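Local structure of DegV family protein (Eubacterium eligens, 3FDJ) at residues K15-M20 with Q128-I133; S93-R98 with V110-S115; G119-I124 with T153-S158; L159-N164 with Y265-G270. The protein is of unknown function but, as a member of the DegV family, probably binds a long-chain fatty acid, as its characterised relatives do. All blocks are in the same frame, centred on the assembly; numbering follows the deposited sequence.

Interaction 1: residues K15-M20 with Q128-I133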
loop_
_atom_site.group_PDB
_atom_site.type_symbol
_atom_site.label_atom_id
_atom_site.label_comp_id
_atom_site.label_asym_id
_atom_site.label_seq_id
_atom_site.Cartn_x
_atom_site.Cartn_y
_atom_site.Cartn_z
ATOM N N LYS A 15 0.482 -11.135 3.480
ATOM C CA LYS A 15 1.121 -12.353 2.981
ATOM C C LYS A 15 0.121 -13.441 2.593
ATOM O O LYS A 15 0.506 -14.405 1.932
ATOM C CB LYS A 15 2.088 -12.906 4.029
ATOM C CG LYS A 15 3.519 -12.390 3.921
ATOM C CD LYS A 15 3.742 -11.093 4.665
ATOM C CE LYS A 15 5.224 -10.680 4.613
ATOM N NZ LYS A 15 5.395 -9.224 4.902
ATOM N N GLU A 16 -1.135 -13.296 3.003
ATOM C CA GLU A 16 -2.196 -14.238 2.686
ATOM C C GLU A 16 -3.526 -13.524 2.480
ATOM O O GLU A 16 -3.735 -12.400 2.945
ATOM C CB GLU A 16 -2.359 -15.283 3.813
ATOM C CG GLU A 16 -2.887 -14.684 5.134
ATOM C CD GLU A 16 -3.172 -15.730 6.215
ATOM O OE1 GLU A 16 -3.379 -16.921 5.874
ATOM O OE2 GLU A 16 -3.186 -15.340 7.417
ATOM N N LEU A 17 -4.421 -14.188 1.775
ATOM C CA LEU A 17 -5.774 -13.738 1.569
ATOM C C LEU A 17 -6.594 -15.002 1.794
ATOM O O LEU A 17 -6.632 -15.882 0.930
ATOM C CB LEU A 17 -5.914 -13.238 0.134
ATOM C CG LEU A 17 -6.471 -11.895 -0.322
ATOM C CD1 LEU A 17 -6.157 -10.758 0.598
ATOM C CD2 LEU A 17 -5.964 -11.640 -1.757
ATOM N N ARG A 18 -7.213 -15.128 2.966
ATOM C CA ARG A 18 -7.803 -16.401 3.336
ATOM C C ARG A 18 -8.867 -16.737 2.308
ATOM O O ARG A 18 -9.670 -15.887 1.959
ATOM C CB ARG A 18 -8.372 -16.363 4.764
ATOM C CG ARG A 18 -8.899 -17.695 5.279
ATOM C CD ARG A 18 -7.826 -18.814 5.451
ATOM N NE ARG A 18 -6.793 -18.502 6.454
ATOM C CZ ARG A 18 -6.001 -19.400 7.052
ATOM N NH1 ARG A 18 -6.110 -20.704 6.787
ATOM N NH2 ARG A 18 -5.095 -18.995 7.945
ATOM N N GLY A 19 -8.803 -17.949 1.780
ATOM C CA GLY A 19 -9.734 -18.432 0.756
ATOM C C GLY A 19 -9.280 -18.259 -0.686
ATOM O O GLY A 19 -9.935 -18.753 -1.599
HETATM N N MSE A 20 -8.167 -17.558 -0.888
HETATM C CA MSE A 20 -7.646 -17.271 -2.224
HETATM C C MSE A 20 -6.254 -17.849 -2.399
HETATM O O MSE A 20 -5.565 -18.151 -1.422
HETATM C CB MSE A 20 -7.532 -15.767 -2.424
HETATM C CG MSE A 20 -8.829 -15.068 -2.675
HETATM SE SE MSE A 20 -9.468 -15.277 -4.504
HETATM C CE MSE A 20 -7.774 -15.491 -5.442
ATOM N N GLN A 128 -11.307 -6.936 -3.496
ATOM C CA GLN A 128 -12.375 -6.840 -4.471
ATOM C C GLN A 128 -12.202 -7.869 -5.586
ATOM O O GLN A 128 -13.197 -8.429 -6.060
ATOM C CB GLN A 128 -12.497 -5.431 -5.043
ATOM C CG GLN A 128 -13.714 -5.243 -5.925
ATOM C CD GLN A 128 -15.045 -5.382 -5.207
ATOM O OE1 GLN A 128 -15.139 -5.323 -3.976
ATOM N NE2 GLN A 128 -16.092 -5.579 -5.993
ATOM N N LEU A 129 -10.955 -8.124 -5.981
ATOM C CA LEU A 129 -10.643 -9.163 -6.949
ATOM C C LEU A 129 -11.119 -10.501 -6.369
ATOM O O LEU A 129 -11.815 -11.282 -7.054
ATOM C CB LEU A 129 -9.159 -9.211 -7.259
ATOM C CG LEU A 129 -8.614 -8.046 -8.101
ATOM C CD1 LEU A 129 -7.076 -8.066 -8.082
ATOM C CD2 LEU A 129 -9.228 -8.094 -9.518
ATOM N N GLN A 130 -10.802 -10.732 -5.093
ATOM C CA GLN A 130 -11.231 -11.950 -4.430
ATOM C C GLN A 130 -12.747 -12.092 -4.424
ATOM O O GLN A 130 -13.277 -13.147 -4.785
ATOM C CB GLN A 130 -10.714 -11.985 -2.992
ATOM C CG GLN A 130 -11.345 -13.107 -2.168
ATOM C CD GLN A 130 -10.739 -13.206 -0.790
ATOM O OE1 GLN A 130 -9.969 -12.335 -0.378
ATOM N NE2 GLN A 130 -11.060 -14.279 -0.086
ATOM N N GLN A 131 -13.444 -11.031 -4.028
ATOM C CA GLN A 131 -14.906 -11.038 -4.012
ATOM C C GLN A 131 -15.509 -11.378 -5.393
ATOM O O GLN A 131 -16.447 -12.184 -5.495
ATOM C CB GLN A 131 -15.456 -9.698 -3.524
ATOM C CG GLN A 131 -16.954 -9.734 -3.310
ATOM C CD GLN A 131 -17.493 -8.423 -2.827
ATOM O OE1 GLN A 131 -17.045 -7.896 -1.798
ATOM N NE2 GLN A 131 -18.446 -7.861 -3.575
HETATM N N MSE A 132 -14.977 -10.775 -6.451
HETATM C CA MSE A 132 -15.503 -11.041 -7.791
HETATM C C MSE A 132 -15.219 -12.462 -8.254
HETATM O O MSE A 132 -16.076 -13.104 -8.879
HETATM C CB MSE A 132 -14.987 -10.004 -8.787
HETATM C CG MSE A 132 -15.587 -8.637 -8.536
HETATM SE SE MSE A 132 -15.082 -7.440 -10.023
HETATM C CE MSE A 132 -13.535 -7.058 -9.470
ATOM N N ILE A 133 -14.040 -12.968 -7.926
ATOM C CA ILE A 133 -13.709 -14.359 -8.190
ATOM C C ILE A 133 -14.680 -15.293 -7.459
ATOM O O ILE A 133 -15.180 -16.265 -8.047
ATOM C CB ILE A 133 -12.245 -14.667 -7.814
ATOM C CG1 ILE A 133 -11.308 -13.929 -8.764
ATOM C CG2 ILE A 133 -11.967 -16.198 -7.851
ATOM C CD1 ILE A 133 -9.835 -13.948 -8.340
#

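Interaction 2: residues S93-R98 with V110-S115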
loop_
_atom_site.group_PDB
_atom_site.type_symbol
_atom_site.label_atom_id
_atom_site.label_comp_id
_atom_site.label_asym_id
_atom_site.label_seq_id
_atom_site.Cartn_x
_atom_site.Cartn_y
_atom_site.Cartn_z
ATOM N N SER A 93 8.613 -3.581 -13.643
ATOM C CA SER A 93 9.237 -4.890 -13.410
ATOM C C SER A 93 8.197 -6.002 -13.590
ATOM O O SER A 93 8.500 -7.078 -14.141
ATOM C CB SER A 93 9.938 -4.973 -12.024
ATOM O OG SER A 93 9.038 -4.976 -10.923
ATOM N N ALA A 94 6.978 -5.738 -13.123
ATOM C CA ALA A 94 5.881 -6.705 -13.257
ATOM C C ALA A 94 5.472 -6.879 -14.736
ATOM O O ALA A 94 5.179 -7.989 -15.179
ATOM C CB ALA A 94 4.674 -6.286 -12.407
HETATM N N MSE A 95 5.437 -5.775 -15.481
HETATM C CA MSE A 95 5.157 -5.846 -16.931
HETATM C C MSE A 95 6.250 -6.606 -17.675
HETATM O O MSE A 95 5.956 -7.378 -18.597
HETATM C CB MSE A 95 4.966 -4.455 -17.526
HETATM C CG MSE A 95 3.730 -3.740 -17.064
HETATM SE SE MSE A 95 2.150 -4.574 -17.809
HETATM C CE MSE A 95 2.317 -4.106 -19.689
ATOM N N ALA A 96 7.501 -6.408 -17.282
ATOM C CA ALA A 96 8.605 -7.139 -17.882
ATOM C C ALA A 96 8.490 -8.648 -17.608
ATOM O O ALA A 96 8.705 -9.489 -18.498
ATOM C CB ALA A 96 9.961 -6.563 -17.370
ATOM N N ALA A 97 8.135 -8.992 -16.377
ATOM C CA ALA A 97 7.940 -10.392 -16.012
ATOM C C ALA A 97 6.731 -11.005 -16.745
ATOM O O ALA A 97 6.789 -12.156 -17.177
ATOM C CB ALA A 97 7.784 -10.515 -14.473
ATOM N N ARG A 98 5.657 -10.239 -16.898
ATOM C CA ARG A 98 4.478 -10.689 -17.647
ATOM C C ARG A 98 4.871 -11.044 -19.079
ATOM O O ARG A 98 4.409 -12.030 -19.637
ATOM C CB ARG A 98 3.399 -9.606 -17.663
ATOM C CG ARG A 98 2.218 -9.885 -18.556
ATOM C CD ARG A 98 1.185 -8.806 -18.463
ATOM N NE ARG A 98 0.126 -9.012 -19.438
ATOM C CZ ARG A 98 0.128 -8.597 -20.696
ATOM N NH1 ARG A 98 1.157 -7.926 -21.217
ATOM N NH2 ARG A 98 -0.918 -8.873 -21.465
ATOM N N VAL A 110 -2.714 -12.568 -18.039
ATOM C CA VAL A 110 -2.135 -11.877 -16.918
ATOM C C VAL A 110 -2.456 -10.414 -17.013
ATOM O O VAL A 110 -2.167 -9.780 -18.032
ATOM C CB VAL A 110 -0.596 -12.051 -16.884
ATOM C CG1 VAL A 110 -0.001 -11.363 -15.645
ATOM C CG2 VAL A 110 -0.214 -13.560 -16.907
ATOM N N ARG A 111 -3.049 -9.863 -15.967
ATOM C CA ARG A 111 -3.367 -8.436 -15.938
ATOM C C ARG A 111 -2.544 -7.841 -14.830
ATOM O O ARG A 111 -2.643 -8.290 -13.677
ATOM C CB ARG A 111 -4.852 -8.197 -15.677
ATOM C CG ARG A 111 -5.175 -6.763 -15.214
ATOM C CD ARG A 111 -4.903 -5.707 -16.299
ATOM N NE ARG A 111 -4.832 -4.355 -15.718
ATOM C CZ ARG A 111 -5.881 -3.615 -15.335
ATOM N NH1 ARG A 111 -5.669 -2.413 -14.837
ATOM N NH2 ARG A 111 -7.135 -4.039 -15.467
ATOM N N VAL A 112 -1.719 -6.858 -15.178
ATOM C CA VAL A 112 -0.972 -6.104 -14.171
ATOM C C VAL A 112 -1.756 -4.817 -13.905
ATOM O O VAL A 112 -2.059 -4.072 -14.847
ATOM C CB VAL A 112 0.453 -5.796 -14.596
ATOM C CG1 VAL A 112 1.180 -5.055 -13.471
ATOM C CG2 VAL A 112 1.239 -7.078 -14.997
ATOM N N ILE A 113 -2.087 -4.611 -12.627
ATOM C CA ILE A 113 -2.866 -3.456 -12.152
ATOM C C ILE A 113 -1.940 -2.490 -11.429
ATOM O O ILE A 113 -1.402 -2.800 -10.363
ATOM C CB ILE A 113 -4.008 -3.863 -11.197
ATOM C CG1 ILE A 113 -4.940 -4.871 -11.857
ATOM C CG2 ILE A 113 -4.784 -2.601 -10.725
ATOM C CD1 ILE A 113 -5.910 -5.507 -10.870
ATOM N N ASP A 114 -1.740 -1.324 -12.035
ATOM C CA ASP A 114 -1.090 -0.207 -11.357
ATOM C C ASP A 114 -2.133 0.315 -10.382
ATOM O O ASP A 114 -3.147 0.861 -10.796
ATOM C CB ASP A 114 -0.721 0.877 -12.364
ATOM C CG ASP A 114 -0.206 2.168 -11.707
ATOM O OD1 ASP A 114 0.036 2.180 -10.491
ATOM O OD2 ASP A 114 -0.077 3.168 -12.445
ATOM N N SER A 115 -1.896 0.128 -9.094
ATOM C CA SER A 115 -2.861 0.564 -8.082
ATOM C C SER A 115 -2.980 2.065 -7.986
ATOM O O SER A 115 -3.934 2.535 -7.377
ATOM C CB SER A 115 -2.500 0.033 -6.700
ATOM O OG SER A 115 -1.307 0.621 -6.199
HETATM O O HOH W 1 -2.725 -11.466 -20.737
#

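Interaction 3: residues G119-I124 with T153-S158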
loop_
_atom_site.group_PDB
_atom_site.type_symbol
_atom_site.label_atom_id
_atom_site.label_comp_id
_atom_site.label_asym_id
_atom_site.label_seq_id
_atom_site.Cartn_x
_atom_site.Cartn_y
_atom_site.Cartn_z
ATOM N N GLY A 119 -0.158 0.101 -0.069
ATOM C CA GLY A 119 -0.663 -0.367 1.207
ATOM C C GLY A 119 -2.132 -0.703 1.206
ATOM O O GLY A 119 -2.566 -1.568 0.443
ATOM N N PRO A 120 -2.912 -0.032 2.078
ATOM C CA PRO A 120 -4.287 -0.461 2.228
ATOM C C PRO A 120 -5.149 -0.317 0.993
ATOM O O PRO A 120 -6.148 -1.022 0.876
ATOM C CB PRO A 120 -4.817 0.403 3.387
ATOM C CG PRO A 120 -3.915 1.563 3.434
ATOM C CD PRO A 120 -2.563 1.000 3.054
ATOM N N GLN A 121 -4.790 0.580 0.075
ATOM C CA GLN A 121 -5.534 0.672 -1.185
ATOM C C GLN A 121 -5.276 -0.558 -2.069
ATOM O O GLN A 121 -6.211 -1.084 -2.696
ATOM C CB GLN A 121 -5.235 2.002 -1.899
ATOM C CG GLN A 121 -6.180 2.333 -3.091
ATOM C CD GLN A 121 -6.332 3.837 -3.375
ATOM O OE1 GLN A 121 -5.524 4.657 -2.945
ATOM N NE2 GLN A 121 -7.345 4.193 -4.174
HETATM N N MSE A 122 -4.032 -1.028 -2.090
HETATM C CA MSE A 122 -3.684 -2.303 -2.759
HETATM C C MSE A 122 -4.457 -3.439 -2.100
HETATM O O MSE A 122 -5.024 -4.285 -2.797
HETATM C CB MSE A 122 -2.170 -2.588 -2.702
HETATM C CG MSE A 122 -1.336 -1.572 -3.452
HETATM SE SE MSE A 122 0.537 -1.908 -3.227
HETATM C CE MSE A 122 0.636 -3.665 -4.170
ATOM N N ARG A 123 -4.532 -3.439 -0.764
ATOM C CA ARG A 123 -5.337 -4.451 -0.071
ATOM C C ARG A 123 -6.803 -4.441 -0.490
ATOM O O ARG A 123 -7.372 -5.503 -0.757
ATOM C CB ARG A 123 -5.212 -4.349 1.457
ATOM C CG ARG A 123 -5.951 -5.434 2.141
ATOM C CD ARG A 123 -5.703 -5.452 3.619
ATOM N NE ARG A 123 -6.479 -6.537 4.191
ATOM C CZ ARG A 123 -6.211 -7.138 5.347
ATOM N NH1 ARG A 123 -5.171 -6.767 6.112
ATOM N NH2 ARG A 123 -6.984 -8.147 5.724
ATOM N N ILE A 124 -7.410 -3.254 -0.550
ATOM C CA ILE A 124 -8.806 -3.131 -0.975
ATOM C C ILE A 124 -9.010 -3.660 -2.406
ATOM O O ILE A 124 -9.998 -4.328 -2.697
ATOM C CB ILE A 124 -9.320 -1.683 -0.785
ATOM C CG1 ILE A 124 -9.574 -1.438 0.702
ATOM C CG2 ILE A 124 -10.609 -1.426 -1.571
ATOM C CD1 ILE A 124 -10.172 -0.057 1.060
ATOM N N THR A 153 -12.332 4.506 -4.703
ATOM C CA THR A 153 -11.483 4.235 -3.540
ATOM C C THR A 153 -10.515 5.416 -3.343
ATOM O O THR A 153 -10.171 6.092 -4.309
ATOM C CB THR A 153 -10.670 2.902 -3.654
ATOM O OG1 THR A 153 -9.724 2.994 -4.727
ATOM C CG2 THR A 153 -11.592 1.690 -3.881
ATOM N N ARG A 154 -10.092 5.658 -2.097
ATOM C CA ARG A 154 -9.184 6.732 -1.759
ATOM C C ARG A 154 -8.193 6.269 -0.717
ATOM O O ARG A 154 -8.439 5.287 -0.014
ATOM C CB ARG A 154 -9.935 7.920 -1.188
ATOM C CG ARG A 154 -10.850 8.632 -2.188
ATOM C CD ARG A 154 -10.098 9.352 -3.322
ATOM N NE ARG A 154 -9.143 10.335 -2.819
ATOM C CZ ARG A 154 -9.406 11.588 -2.460
ATOM N NH1 ARG A 154 -10.631 12.095 -2.567
ATOM N NH2 ARG A 154 -8.408 12.366 -2.014
ATOM N N LEU A 155 -7.093 7.001 -0.609
ATOM C CA LEU A 155 -6.103 6.766 0.415
ATOM C C LEU A 155 -5.731 8.065 1.100
ATOM O O LEU A 155 -5.517 9.083 0.439
ATOM C CB LEU A 155 -4.842 6.130 -0.181
ATOM C CG LEU A 155 -3.694 5.883 0.809
ATOM C CD1 LEU A 155 -2.977 4.570 0.460
ATOM C CD2 LEU A 155 -2.724 7.034 0.847
ATOM N N PHE A 156 -5.606 8.010 2.418
ATOM C CA PHE A 156 -5.073 9.112 3.194
ATOM C C PHE A 156 -3.996 8.584 4.128
ATOM O O PHE A 156 -4.031 7.405 4.544
ATOM C CB PHE A 156 -6.180 9.791 4.005
ATOM C CG PHE A 156 -7.258 10.395 3.167
ATOM C CD1 PHE A 156 -7.068 11.635 2.545
ATOM C CD2 PHE A 156 -8.452 9.716 2.952
ATOM C CE1 PHE A 156 -8.050 12.177 1.729
ATOM C CE2 PHE A 156 -9.442 10.275 2.151
ATOM C CZ PHE A 156 -9.239 11.495 1.534
ATOM N N CYS A 157 -3.047 9.441 4.479
ATOM C CA CYS A 157 -1.999 9.040 5.394
ATOM C C CYS A 157 -1.690 10.170 6.357
ATOM O O CYS A 157 -1.989 11.323 6.082
ATOM C CB CYS A 157 -0.745 8.606 4.645
ATOM S SG CYS A 157 0.002 9.873 3.669
ATOM N N SER A 158 -1.113 9.813 7.488
ATOM C CA SER A 158 -0.531 10.786 8.405
ATOM C C SER A 158 0.852 10.296 8.815
ATOM O O SER A 158 0.994 9.211 9.401
ATOM C CB SER A 158 -1.430 10.959 9.621
ATOM O OG SER A 158 -0.905 11.974 10.466
#

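Interaction 4: residues L159-N164 with Y265-G270. With NA (sodium ion), chain E.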
loop_
_atom_site.group_PDB
_atom_site.type_symbol
_atom_site.label_atom_id
_atom_site.label_comp_id
_atom_site.label_asym_id
_atom_site.label_seq_id
_atom_site.Cartn_x
_atom_site.Cartn_y
_atom_site.Cartn_z
ATOM N N LEU A 159 1.873 11.073 8.486
ATOM C CA LEU A 159 3.257 10.684 8.677
ATOM C C LEU A 159 3.966 11.613 9.658
ATOM O O LEU A 159 3.896 12.830 9.525
ATOM C CB LEU A 159 3.982 10.673 7.336
ATOM C CG LEU A 159 3.281 9.908 6.221
ATOM C CD1 LEU A 159 4.147 9.897 4.960
ATOM C CD2 LEU A 159 2.944 8.454 6.665
ATOM N N LYS A 160 4.672 11.040 10.626
ATOM C CA LYS A 160 5.385 11.810 11.627
ATOM C C LYS A 160 6.777 12.183 11.164
ATOM O O LYS A 160 7.407 13.086 11.735
ATOM C CB LYS A 160 5.470 11.025 12.945
ATOM C CG LYS A 160 4.097 10.667 13.505
ATOM C CD LYS A 160 4.167 10.209 14.959
ATOM C CE LYS A 160 2.764 9.962 15.520
ATOM N NZ LYS A 160 2.812 9.701 16.978
ATOM N N SER A 161 7.272 11.467 10.166
ATOM C CA SER A 161 8.556 11.778 9.532
ATOM C C SER A 161 8.499 11.374 8.069
ATOM O O SER A 161 7.951 10.322 7.753
ATOM C CB SER A 161 9.691 11.043 10.238
ATOM O OG SER A 161 10.920 11.146 9.504
ATOM N N LEU A 162 9.074 12.209 7.202
ATOM C CA LEU A 162 9.132 11.965 5.767
ATOM C C LEU A 162 10.576 11.946 5.281
ATOM O O LEU A 162 10.845 12.164 4.107
ATOM C CB LEU A 162 8.308 13.022 5.013
ATOM C CG LEU A 162 6.791 12.942 5.277
ATOM C CD1 LEU A 162 6.413 13.734 6.507
ATOM C CD2 LEU A 162 5.998 13.415 4.068
ATOM N N HIS A 163 11.509 11.620 6.180
ATOM C CA HIS A 163 12.921 11.652 5.839
ATOM C C HIS A 163 13.268 10.625 4.745
ATOM O O HIS A 163 14.002 10.934 3.800
ATOM C CB HIS A 163 13.737 11.377 7.093
ATOM C CG HIS A 163 15.200 11.280 6.850
ATOM N ND1 HIS A 163 15.980 12.380 6.579
ATOM C CD2 HIS A 163 16.034 10.212 6.862
ATOM C CE1 HIS A 163 17.233 11.991 6.414
ATOM N NE2 HIS A 163 17.295 10.683 6.593
ATOM N N ASN A 164 12.748 9.414 4.882
ATOM C CA ASN A 164 13.041 8.360 3.893
ATOM C C ASN A 164 12.421 8.636 2.517
ATOM O O ASN A 164 13.061 8.422 1.467
ATOM C CB ASN A 164 12.656 6.982 4.453
ATOM C CG ASN A 164 13.500 6.594 5.652
ATOM O OD1 ASN A 164 14.623 7.073 5.807
ATOM N ND2 ASN A 164 12.961 5.738 6.512
ATOM N N TYR A 265 8.919 3.748 4.412
ATOM C CA TYR A 265 8.518 5.029 3.836
ATOM C C TYR A 265 7.521 5.817 4.682
ATOM O O TYR A 265 7.556 7.054 4.675
ATOM C CB TYR A 265 7.994 4.833 2.409
ATOM C CG TYR A 265 9.096 4.712 1.381
ATOM C CD1 TYR A 265 10.001 5.765 1.178
ATOM C CD2 TYR A 265 9.267 3.542 0.621
ATOM C CE1 TYR A 265 11.029 5.662 0.239
ATOM C CE2 TYR A 265 10.284 3.446 -0.324
ATOM C CZ TYR A 265 11.146 4.506 -0.513
ATOM O OH TYR A 265 12.179 4.411 -1.417
ATOM N N ALA A 266 6.638 5.131 5.401
ATOM C CA ALA A 266 5.708 5.823 6.319
ATOM C C ALA A 266 6.356 6.205 7.647
ATOM O O ALA A 266 5.939 7.171 8.294
ATOM C CB ALA A 266 4.441 5.001 6.550
ATOM N N GLU A 267 7.362 5.433 8.038
ATOM C CA GLU A 267 8.175 5.629 9.251
ATOM C C GLU A 267 7.426 5.382 10.553
ATOM O O GLU A 267 6.209 5.264 10.583
ATOM C CB GLU A 267 8.911 6.969 9.240
ATOM C CG GLU A 267 9.879 7.033 8.073
ATOM C CD GLU A 267 10.918 8.132 8.181
ATOM O OE1 GLU A 267 11.543 8.267 9.264
ATOM O OE2 GLU A 267 11.137 8.819 7.153
ATOM N N ARG A 268 8.192 5.249 11.627
ATOM C CA ARG A 268 7.617 4.983 12.924
ATOM C C ARG A 268 6.560 6.028 13.239
ATOM O O ARG A 268 6.779 7.231 13.056
ATOM C CB ARG A 268 8.704 5.009 14.003
ATOM C CG ARG A 268 8.462 4.071 15.118
ATOM C CD ARG A 268 9.782 3.792 15.847
ATOM N NE ARG A 268 10.037 2.359 15.943
ATOM C CZ ARG A 268 11.238 1.802 16.099
ATOM N NH1 ARG A 268 12.339 2.546 16.154
ATOM N NH2 ARG A 268 11.337 0.482 16.195
ATOM N N GLY A 269 5.407 5.543 13.689
ATOM C CA GLY A 269 4.288 6.388 14.061
ATOM C C GLY A 269 3.270 6.544 12.949
ATOM O O GLY A 269 2.153 7.011 13.170
ATOM N N GLY A 270 3.655 6.195 11.729
ATOM C CA GLY A 270 2.840 6.481 10.571
ATOM C C GLY A 270 1.574 5.651 10.471
ATOM O O GLY A 270 1.507 4.491 10.965
HETATM NA NA NA E . 7.058 15.147 13.232
HETATM O O HOH W 2 5.809 8.472 10.591
HETATM O O HOH W 3 6.082 14.175 14.856
HETATM O O HOH W 4 8.986 14.514 14.269
#

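Interaction 1: residues K15-M20 with Q128-I133
Leu17 opens the contact by setting its CG 3.5 Å from Gln130 OE1, where the loop between strands 5-9 and 21-30 folds over helix 120-134 as a type II beta turn running from Leu17 to Met20. The turn is closed by its own backbone bond, Met20 N to Leu17 O, 2.9 Å. Next in line, the side chain of Arg18 leaves the backbone away from the helix, and its carbonyl is offered instead: Gln130 NE2 donates to Arg18 O at 2.9 Å. This bond is bent, with an N-H...O angle of 140° and the donor tilted 22° from the carbonyl plane. Gln130 gets there because CG stands anti to the backbone N (chi1 169°) and the chain continues extended, sending the amide straight off the helix. Its NE2 also donates to Glu134 OE2, one turn further along the same helix, and the two bonds together fix the amide rotation. Replacing Gln130 by alanine would remove the amide, and Arg18 O would probably lose this donor, with a gap left between turn and helix. Gly19 has backbone angles at which a CB would press on the preceding carbonyl O. Met20, a selenomethionine modelled in two conformers, runs past Gln130 in the opposite direction in one of them, so its contacts are tentative: there SE lies 3.7 Å from Gln130 CG, and CE ends 3.9 Å from Ile133 CD1.

Interaction 2: residues S93-R98 with V110-S115
Arg98 stretches along Val110 and places its NE 2.8 Å from Val110 O, joining the helix and second strand of a beta-alpha-beta unit made of strand 77-82, helix 90-102 and strand 109-114. The two segments run nearly antiparallel, at 174°, with axes 9.1 Å apart, as expected for the crossover helix between two parallel strands. Arg98 lies at the rim of the contact. Its first torsion (chi1 172°) turns the side chain opposite its own amide nitrogen, and the extended chain lays CG and CD alongside Val110, the two side chains running past each other in opposite directions; Arg98 CG lies 3.9 Å from Val110 CB. At the far end the carbonyl oxygen sits at the rim of the guanidinium group, near its plane, yet the donor stands 37° above the carbonyl plane and therefore does not follow a lone pair. A water also accepts from Arg98 NH2 and from Val110 N, making a second, solvent-mediated link to the same strand residue. Deeper in, Val112 points toward the helix and is held from three directions. Its CG1 faces Ala94 CB at 3.9 Å, beside Trp68 and Thr82, which also touch that alanine. Its CG2 meets the flank of Arg98 across the chain at CD, 3.9 Å away. The third neighbour is the selenomethionine Met95, whose chain, bent at its second and third torsions, folds back over the strand and puts SE 3.8 Å from Val112 CB.

Interaction 3: residues G119-I124 with T153-S158
Gln121 and Thr153 meet through a buried hydrogen bond that ties the first turn of helix 120-134 to strand 153-159, the helix belonging to one alpha/beta half of the DegV fold and the strand to the mixed sheet of the other. The axes pass 8.7 Å apart with directions 157° from each other. Among the polar contacts, Gln121 NE2 donates to Thr153 OG1 at 2.7 Å, with an N-H...O angle of 147° and the oxygen somewhat tilted from the amide plane. Thr153 OG1 is also bonded to Met150 O, while Gln121 OE1 is bonded to Ser117 OG, so both ends of the amide are engaged and its flip is fixed. Gln121 OE1 further lies against Leu155 CB at 3.2 Å. With a trans first torsion (chi1 -168°) and an extended chain, Gln121 leaves the helix straight toward the strand. A leucine in its place would probably leave Thr153 OG1 without its amide donor and Ser117 OG without a buried acceptor. Two apolar contacts accompany this bridge: Pro120 CG rests 4.3 Å from Leu155 CD1, and the Leu155 side chain also approaches a bound hexaethylene glycol, probably from the crystallisation liquor, which may mark the pocket where relatives hold a fatty acid. Farther along the helix, Ile124 and Thr153 slide past each other with their CG2 methyls 4.0 Å apart.

Interaction 4: residues L159-N164 with Y265-G270
Glu267 reaches the start of helix 163-167 and gives its OE2 to Asn164 N at 2.8 Å, a nearly straight bond (N-H...O 177°) that meets the syn side of the carboxylate. Glu267 CG lies anti to its own carbonyl carbon (chi1 -62°), and the extended chain beyond carries the carboxylate there. Its other oxygen, OE1, has Ser161 OG at 3.0 Å as a weak and unsettled partner, and Ser161 OG weakly accepts from His163 N. Sitting at a helix N-terminus, the carboxylate is probably stabilised in its charged form. The Asn164 amide stacks on it, planes 23° apart, with ND2 3.6 Å from Glu267 CD; ND2 donates to Tyr264 O and OD1 accepts from Gln167 NE2. The two segments are the connections at one end of the neighbouring antiparallel strands 153-159 and 271-276, and the second contains a type II beta turn from Glu267 to Gly270, closed by Gly270 N to Glu267 O. Gly269 in that turn lies against the extended Lys160 chain, where a CB would collide with Lys160 CD. A water accepts a hydrogen bond from Lys160 N at 2.8 Å and lies within donating distance of Ala266 O and Arg268 O, though it cannot serve every acceptor near it. Leu159 CD2 packs on Ala266 CB at 3.8 Å. Lys160 O binds a sodium ion at 2.6 Å, together with Ala179 O, Ile184 O and two waters.

Interactions 1 and 2 belong to the half of the chain built on strands 5-9, 77-82 and 109-114; interaction 2 is nested inside the loop that interaction 1 closes, and the two touch where Leu129 CD1 packs on Ile113 CD1, 4.0 Å away. Interaction 3 shares helix 120-134 with interaction 1, their segments alternating along the chain and their centres about 17 Å apart, and carries that helix onto strand 153-159 of the second sheet. Interaction 4 follows directly along this strand, its centre about 16 Å from that of interaction 3 and about 29 Å from that of interaction 1. Helix 120-134 thus links the two halves, near whose junction relatives bind a fatty acid, as may this protein.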